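Local coordinates for protein extracellular ligand-binding receptor (Rhodopseudomonas palustris, PDB 4EYO) that binds 4'-hydroxycinnamic acid between its two lobes and probably serves as the periplasmic solute receptor of a transport system for such aromatic acids, at residues Asp71-Ser76 and Ala92-Ile97; Ser77-Thr82 and Ala98-Pro103. One frame throughout, in Å; residues are numbered along the deposited sequence.

Strand 72-75 runs through the first segment of contact 1 toward the ligand. The chain then passes through Ser77-Thr82, the first segment of contact 2, and along helix 79-92. It comes back beside strand 72-75 as strand 96-98, and contact 1 closes this beta-alpha-beta crossover. Directly afterwards Ala98-Pro103 closes contact 2 against the start of the same helix. The segments alternate along the chain, so the two loops cross. Contact 1 joins neighbouring strands inside the sheet, and contact 2 sets the first turn of helix 79-92 on the loop that follows strand 96-98, beside the ligand. The contacts meet at Ser76, whose N lies 3.0 Å from Thr82 OG1, a probable hydrogen bond.

Contact 1 (Asp71-Ser76 and Ala92-Ile97); sequences DVIMGS and AQVPHI
Ile73 and His96, and next to them Met74 and Ile97, pair as parallel strands. They are the two strands of a beta-alpha-beta crossover in one lobe of the periplasmic binding protein fold, joined by helix 79-92. Three backbone bonds make the ladder. Ile73 N gives to Pro95 O at 2.8 Å, nearly straight. Ile97 N gives to Ile73 O, and Gly75 N gives to Ile97 O at 3.1 Å. His96 CA also brings a C-H to Ile73 O, at 3.1 Å.

Met74 is selenomethionine. Its CG packs on Ile97 CB, and both side chains lie against helix 282-302. On the other face, Ile73 and His96 meet Val85 of the crossover helix. Ile73 CG1 and CD1 extend back to Val94, and the two side chains cross at about a right angle. CD1 touches Val94 CG1 at 3.8 Å.

The His96 side chain follows its own strand forward. His96 CB lies 3.9 Å and CG 4.0 Å from Ile73 O. CG is anti to the backbone N (chi1 167°), which sends the ring toward Gly75. CD2 passes Ile73 O at 3.5 Å, edge on. ND1 is bonded to Ser112 OG, so both ring nitrogens have partners and the ring cannot turn freely. At the tip, NE2 gives a 173° hydrogen bond to Gly75 O at 2.8 Å, with the oxygen only 7° out of the ring plane.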
ATOM      1  N   ASP A  71      -9.194   3.096  20.130  1.00 21.29           N
ATOM      2  CA  ASP A  71     -10.042   1.959  19.726  1.00 19.80           C
ATOM      3  C   ASP A  71      -9.464   1.217  18.530  1.00 19.17           C
ATOM      4  O   ASP A  71      -9.631   0.005  18.414  1.00 18.63           O
ATOM      5  CB  ASP A  71     -11.451   2.462  19.410  1.00 19.35           C
ATOM      6  CG  ASP A  71     -12.081   3.171  20.602  1.00 23.49           C
ATOM      7  OD1 ASP A  71     -12.319   2.467  21.622  1.00 23.58           O
ATOM      8  OD2 ASP A  71     -12.344   4.418  20.535  1.00 24.43           O
ATOM      9  N   VAL A  72      -8.730   1.942  17.674  1.00 17.09           N
ATOM     10  CA  VAL A  72      -8.155   1.371  16.452  1.00 17.77           C
ATOM     11  C   VAL A  72      -6.882   2.133  16.157  1.00 19.44           C
ATOM     12  O   VAL A  72      -6.838   3.377  16.371  1.00 20.16           O
ATOM     13  CB  VAL A  72      -9.112   1.662  15.260  1.00 16.47           C
ATOM     14  CG1 VAL A  72      -8.503   1.206  13.914  1.00 16.70           C
ATOM     15  CG2 VAL A  72     -10.493   1.015  15.512  1.00 19.41           C
ATOM     16  N   ILE A  73      -5.876   1.417  15.660  1.00 15.76           N
ATOM     17  CA  ILE A  73      -4.608   2.036  15.170  1.00 15.02           C
ATOM     18  C   ILE A  73      -4.452   1.808  13.663  1.00 16.66           C
ATOM     19  O   ILE A  73      -4.759   0.714  13.183  1.00 15.80           O
ATOM     20  CB  ILE A  73      -3.415   1.451  15.947  1.00 13.70           C
ATOM     21  CG1 ILE A  73      -3.543   1.888  17.411  1.00 14.26           C
ATOM     22  CG2 ILE A  73      -2.055   1.857  15.293  1.00 16.60           C
ATOM     23  CD1 ILE A  73      -2.612   1.068  18.294  1.00 19.33           C
HETATM   24  N   MSE A  74      -3.968   2.812  12.933  1.00 16.38           N
HETATM   25  CA  MSE A  74      -3.770   2.718  11.485  1.00 18.06           C
HETATM   26  C   MSE A  74      -2.351   3.156  11.168  1.00 20.07           C
HETATM   27  O   MSE A  74      -1.833   4.105  11.776  1.00 18.74           O
HETATM   28  CB  MSE A  74      -4.725   3.689  10.749  1.00 20.93           C
HETATM   29  CG  MSE A  74      -6.186   3.373  10.861  1.00 19.13           C
HETATM   30 SE   MSE A  74      -7.211   4.650   9.828  0.75 23.98          SE
HETATM   31  CE  MSE A  74      -6.134   4.918   8.295  1.00 23.83           C
ATOM     32  N   GLY A  75      -1.721   2.463  10.229  1.00 16.69           N
ATOM     33  CA  GLY A  75      -0.415   2.923   9.670  1.00 20.59           C
ATOM     34  C   GLY A  75       0.473   1.713   9.517  1.00 18.51           C
ATOM     35  O   GLY A  75      -0.024   0.612   9.653  1.00 19.76           O
ATOM     36  N   SER A  76       1.752   1.877   9.166  1.00 19.06           N
ATOM     37  CA  SER A  76       2.322   3.157   8.724  1.00 19.61           C
ATOM     38  C   SER A  76       2.251   3.233   7.166  1.00 22.49           C
ATOM     39  O   SER A  76       1.394   2.557   6.529  1.00 20.18           O
ATOM     40  CB  SER A  76       3.742   3.298   9.323  1.00 22.87           C
ATOM     41  OG  SER A  76       4.418   4.483   8.899  1.00 25.11           O
ATOM     42  N   ALA A  92      -0.668  -5.492  22.425  1.00 18.62           N
ATOM     43  CA  ALA A  92      -1.577  -4.693  23.233  1.00 18.12           C
ATOM     44  C   ALA A  92      -3.042  -5.075  23.056  1.00 18.37           C
ATOM     45  O   ALA A  92      -3.876  -4.614  23.804  1.00 19.33           O
ATOM     46  CB  ALA A  92      -1.380  -3.212  22.961  1.00 19.74           C
ATOM     47  N   GLN A  93      -3.344  -5.925  22.082  1.00 20.09           N
ATOM     48  CA  GLN A  93      -4.739  -6.321  21.758  1.00 18.12           C
ATOM     49  C   GLN A  93      -5.588  -5.154  21.263  1.00 18.47           C
ATOM     50  O   GLN A  93      -6.690  -4.916  21.756  1.00 22.43           O
ATOM     51  CB  GLN A  93      -5.420  -7.075  22.897  1.00 20.42           C
ATOM     52  CG  GLN A  93      -4.612  -8.282  23.292  1.00 23.36           C
ATOM     53  CD  GLN A  93      -5.249  -9.030  24.418  1.00 31.64           C
ATOM     54  OE1 GLN A  93      -5.031  -8.722  25.580  1.00 40.08           O
ATOM     55  NE2 GLN A  93      -6.040 -10.027  24.088  1.00 34.08           N
ATOM     56  N   VAL A  94      -5.070  -4.447  20.255  1.00 18.57           N
ATOM     57  CA  VAL A  94      -5.793  -3.307  19.636  1.00 16.18           C
ATOM     58  C   VAL A  94      -5.936  -3.569  18.130  1.00 16.66           C
ATOM     59  O   VAL A  94      -4.933  -3.863  17.470  1.00 15.50           O
ATOM     60  CB  VAL A  94      -5.026  -1.973  19.839  1.00 18.45           C
ATOM     61  CG1 VAL A  94      -5.842  -0.786  19.261  1.00 16.40           C
ATOM     62  CG2 VAL A  94      -4.753  -1.768  21.329  1.00 23.14           C
ATOM     63  N   PRO A  95      -7.150  -3.398  17.553  1.00 16.63           N
ATOM     64  CA  PRO A  95      -7.261  -3.561  16.104  1.00 16.88           C
ATOM     65  C   PRO A  95      -6.378  -2.582  15.344  1.00 17.89           C
ATOM     66  O   PRO A  95      -6.329  -1.389  15.663  1.00 19.44           O
ATOM     67  CB  PRO A  95      -8.720  -3.201  15.800  1.00 14.76           C
ATOM     68  CG  PRO A  95      -9.463  -3.347  17.101  1.00 16.97           C
ATOM     69  CD  PRO A  95      -8.470  -3.283  18.222  1.00 16.84           C
ATOM     70  N   HIS A  96      -5.758  -3.094  14.295  1.00 15.68           N
ATOM     71  CA  HIS A  96      -4.795  -2.361  13.496  1.00 14.15           C
ATOM     72  C   HIS A  96      -5.050  -2.519  12.017  1.00 16.32           C
ATOM     73  O   HIS A  96      -5.098  -3.670  11.488  1.00 15.59           O
ATOM     74  CB  HIS A  96      -3.402  -2.905  13.825  1.00 13.03           C
ATOM     75  CG  HIS A  96      -2.314  -2.462  12.842  1.00 14.46           C
ATOM     76  ND1 HIS A  96      -1.340  -3.316  12.386  1.00 15.24           N
ATOM     77  CD2 HIS A  96      -2.059  -1.222  12.251  1.00 14.10           C
ATOM     78  CE1 HIS A  96      -0.499  -2.652  11.570  1.00 14.56           C
ATOM     79  NE2 HIS A  96      -0.962  -1.375  11.445  1.00 15.27           N
ATOM     80  N   ILE A  97      -5.187  -1.386  11.324  1.00 15.59           N
ATOM     81  CA  ILE A  97      -5.354  -1.416   9.875  1.00 15.48           C
ATOM     82  C   ILE A  97      -4.067  -0.887   9.262  1.00 17.15           C
ATOM     83  O   ILE A  97      -3.770   0.318   9.411  1.00 17.13           O
ATOM     84  CB  ILE A  97      -6.559  -0.574   9.407  1.00 16.00           C
ATOM     85  CG1 ILE A  97      -7.860  -1.163   9.985  1.00 15.45           C
ATOM     86  CG2 ILE A  97      -6.654  -0.618   7.863  1.00 17.53           C
ATOM     87  CD1 ILE A  97      -9.077  -0.314   9.647  1.00 17.79           C
TER

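Contact 2 (Ser77-Thr82 and Ala98-Pro103); sequences SVTPPT and ALAPLP. With HC4 (4'-hydroxycinnamic acid), chain B.
Thr79 OG1 lies 3.0 Å from two oxygens, Pro101 O across the contact and O2 of the bound 4'-hydroxycinnamic acid. The hydroxyl thus stands between the loop carbonyl and the ligand carboxylate. With chi1 at -59°, OG1 sits beside its own backbone N, and both atoms reach the same ligand oxygen. Thr79 N gives a clear hydrogen bond to O2, at 2.8 Å and 162°. O2 therefore sits at the first turn of helix 79-92, where the helix dipole would probably favour a negative charge. Arg174 NH1 also bonds the ligand.

Val78 is the N-cap residue of this helix. Its O accepts from Thr82 N and from Thr82 OG1, the latter at 2.7 Å and from above the carbonyl plane. This ties the first turn together.

Ala100 CB packs against that turn. It touches Val78 C at 3.4 Å and Thr82 OG1 at 3.3 Å. The other branch of Thr82, CG2, reaches Ala98 CB at 3.5 Å. Leu102 CD1 lies against Thr82 O, and Pro103 CD against Thr79 CG2.

Pro101 lies over one face of the ligand ring. Its CD stands over the ring, 3.6 Å from C1', and CG is off centre toward C5' and C6', consistent with a CH-pi contact. Tyr147 of helix 146-161 touches both Thr79 and Pro101, and Ser199, Gln282 and His286 add hydrogen bonds to the ligand. The helix N terminus and the loop after the neighbouring strand, both at strand ends facing the other lobe, form one wall of the interlobe ligand cleft, as in the periplasmic binding protein fold.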
ATOM      1  N   SER A  77       3.111   4.049   6.565  1.00 20.94           N
ATOM      2  CA  SER A  77       3.120   4.305   5.122  1.00 21.62           C
ATOM      3  C   SER A  77       4.051   3.371   4.339  1.00 22.65           C
ATOM      4  O   SER A  77       3.876   3.175   3.139  1.00 25.53           O
ATOM      5  CB  SER A  77       3.544   5.746   4.896  1.00 22.44           C
ATOM      6  OG  SER A  77       2.568   6.617   5.444  1.00 24.29           O
ATOM      7  N   VAL A  78       5.038   2.790   5.025  1.00 22.16           N
ATOM      8  CA  VAL A  78       5.993   1.876   4.390  1.00 20.18           C
ATOM      9  C   VAL A  78       6.184   0.655   5.275  1.00 20.30           C
ATOM     10  O   VAL A  78       5.773   0.636   6.451  1.00 21.29           O
ATOM     11  CB  VAL A  78       7.344   2.555   4.020  1.00 22.04           C
ATOM     12  CG1 VAL A  78       7.139   3.589   2.885  1.00 25.12           C
ATOM     13  CG2 VAL A  78       8.020   3.171   5.261  1.00 20.91           C
ATOM     14  N   THR A  79       6.754  -0.387   4.710  1.00 20.04           N
ATOM     15  CA  THR A  79       6.708  -1.697   5.403  1.00 22.55           C
ATOM     16  C   THR A  79       7.444  -1.763   6.773  1.00 22.05           C
ATOM     17  O   THR A  79       6.864  -2.212   7.753  1.00 18.94           O
ATOM     18  CB  THR A  79       7.129  -2.833   4.440  1.00 25.18           C
ATOM     19  OG1 THR A  79       6.231  -2.841   3.306  1.00 24.05           O
ATOM     20  CG2 THR A  79       7.138  -4.179   5.152  1.00 22.52           C
ATOM     21  N   PRO A  80       8.707  -1.314   6.858  1.00 23.62           N
ATOM     22  CA  PRO A  80       9.378  -1.513   8.168  1.00 24.18           C
ATOM     23  C   PRO A  80       8.626  -0.919   9.404  1.00 22.15           C
ATOM     24  O   PRO A  80       8.443  -1.637  10.433  1.00 24.15           O
ATOM     25  CB  PRO A  80      10.777  -0.897   7.945  1.00 25.30           C
ATOM     26  CG  PRO A  80      11.006  -1.085   6.453  1.00 24.97           C
ATOM     27  CD  PRO A  80       9.646  -0.860   5.810  1.00 22.12           C
ATOM     28  N   PRO A  81       8.158   0.353   9.321  1.00 21.74           N
ATOM     29  CA  PRO A  81       7.415   0.860  10.482  1.00 20.55           C
ATOM     30  C   PRO A  81       6.031   0.199  10.640  1.00 21.37           C
ATOM     31  O   PRO A  81       5.515   0.144  11.747  1.00 21.63           O
ATOM     32  CB  PRO A  81       7.286   2.367  10.190  1.00 20.31           C
ATOM     33  CG  PRO A  81       7.381   2.472   8.727  1.00 20.83           C
ATOM     34  CD  PRO A  81       8.412   1.431   8.351  1.00 22.74           C
ATOM     35  N   THR A  82       5.456  -0.313   9.556  1.00 17.66           N
ATOM     36  CA  THR A  82       4.180  -1.053   9.653  1.00 17.60           C
ATOM     37  C   THR A  82       4.347  -2.349  10.424  1.00 15.44           C
ATOM     38  O   THR A  82       3.509  -2.696  11.269  1.00 17.42           O
ATOM     39  CB  THR A  82       3.595  -1.313   8.258  1.00 18.10           C
ATOM     40  OG1 THR A  82       3.428  -0.044   7.653  1.00 18.00           O
ATOM     41  CG2 THR A  82       2.212  -1.944   8.352  1.00 18.72           C
ATOM     42  N   ALA A  98      -3.282  -1.793   8.659  1.00 15.21           N
ATOM     43  CA  ALA A  98      -2.030  -1.450   8.016  1.00 18.24           C
ATOM     44  C   ALA A  98      -2.249  -0.664   6.696  1.00 17.69           C
ATOM     45  O   ALA A  98      -3.100  -1.031   5.820  1.00 18.78           O
ATOM     46  CB  ALA A  98      -1.199  -2.716   7.752  1.00 18.30           C
ATOM     47  N   LEU A  99      -1.465   0.398   6.520  1.00 19.97           N
ATOM     48  CA  LEU A  99      -1.519   1.168   5.263  1.00 18.69           C
ATOM     49  C   LEU A  99      -0.326   0.855   4.324  1.00 20.74           C
ATOM     50  O   LEU A  99      -0.180   1.476   3.268  1.00 20.85           O
ATOM     51  CB  LEU A  99      -1.657   2.676   5.546  1.00 20.71           C
ATOM     52  CG  LEU A  99      -2.867   3.097   6.403  1.00 20.39           C
ATOM     53  CD1 LEU A  99      -2.903   4.610   6.550  1.00 22.18           C
ATOM     54  CD2 LEU A  99      -4.203   2.589   5.820  1.00 22.02           C
ATOM     55  N   ALA A 100       0.510  -0.126   4.696  1.00 18.75           N
ATOM     56  CA  ALA A 100       1.624  -0.592   3.836  1.00 20.50           C
ATOM     57  C   ALA A 100       1.581  -2.114   3.871  1.00 22.00           C
ATOM     58  O   ALA A 100       1.037  -2.672   4.829  1.00 25.20           O
ATOM     59  CB  ALA A 100       2.983  -0.079   4.372  1.00 20.91           C
ATOM     60  N   PRO A 101       2.174  -2.810   2.869  1.00 23.19           N
ATOM     61  CA  PRO A 101       2.208  -4.278   2.938  1.00 24.40           C
ATOM     62  C   PRO A 101       2.969  -4.729   4.205  1.00 27.71           C
ATOM     63  O   PRO A 101       3.839  -4.003   4.721  1.00 32.82           O
ATOM     64  CB  PRO A 101       2.953  -4.671   1.648  1.00 30.37           C
ATOM     65  CG  PRO A 101       2.830  -3.475   0.750  1.00 29.96           C
ATOM     66  CD  PRO A 101       2.918  -2.314   1.698  1.00 24.72           C
ATOM     67  N   LEU A 102       2.624  -5.901   4.712  1.00 25.37           N
ATOM     68  CA  LEU A 102       3.087  -6.388   6.012  1.00 28.11           C
ATOM     69  C   LEU A 102       3.285  -7.913   5.801  1.00 26.63           C
ATOM     70  O   LEU A 102       2.337  -8.576   5.344  1.00 25.12           O
ATOM     71  CB  LEU A 102       1.929  -6.095   7.028  1.00 25.80           C
ATOM     72  CG  LEU A 102       1.954  -6.660   8.425  1.00 26.50           C
ATOM     73  CD1 LEU A 102       3.052  -6.051   9.282  1.00 22.65           C
ATOM     74  CD2 LEU A 102       0.604  -6.432   9.097  1.00 29.93           C
ATOM     75  N   PRO A 103       4.499  -8.473   6.080  1.00 24.62           N
ATOM     76  CA  PRO A 103       4.514  -9.945   6.186  1.00 25.10           C
ATOM     77  C   PRO A 103       3.657 -10.366   7.399  1.00 26.06           C
ATOM     78  O   PRO A 103       4.026 -10.106   8.549  1.00 25.93           O
ATOM     79  CB  PRO A 103       5.995 -10.304   6.434  1.00 24.95           C
ATOM     80  CG  PRO A 103       6.689  -9.014   6.775  1.00 29.35           C
ATOM     81  CD  PRO A 103       5.833  -7.873   6.299  1.00 26.77           C
TER
HETATM   82  C1  HC4 B 401       7.348   0.145   1.077  1.00 25.56           C
HETATM   83  O1  HC4 B 401       8.082   1.057   0.627  1.00 27.12           O
HETATM   84  O2  HC4 B 401       7.693  -0.576   2.056  1.00 20.18           O
HETATM   85  C2  HC4 B 401       6.040  -0.135   0.459  1.00 21.42           C
HETATM   86  C3  HC4 B 401       5.128   0.812   0.182  1.00 21.63           C
HETATM   87  C1' HC4 B 401       3.799   0.441  -0.404  1.00 20.10           C
HETATM   88  C2' HC4 B 401       2.696   1.205   0.022  1.00 23.87           C
HETATM   89  C3' HC4 B 401       1.408   0.986  -0.466  1.00 21.55           C
HETATM   90  C4' HC4 B 401       1.238  -0.014  -1.426  1.00 22.08           C
HETATM   91  C5' HC4 B 401       2.324  -0.801  -1.864  1.00 18.92           C
HETATM   92  C6' HC4 B 401       3.622  -0.559  -1.372  1.00 21.78           C
HETATM   93  O4' HC4 B 401      -0.026  -0.235  -1.895  1.00 22.90           O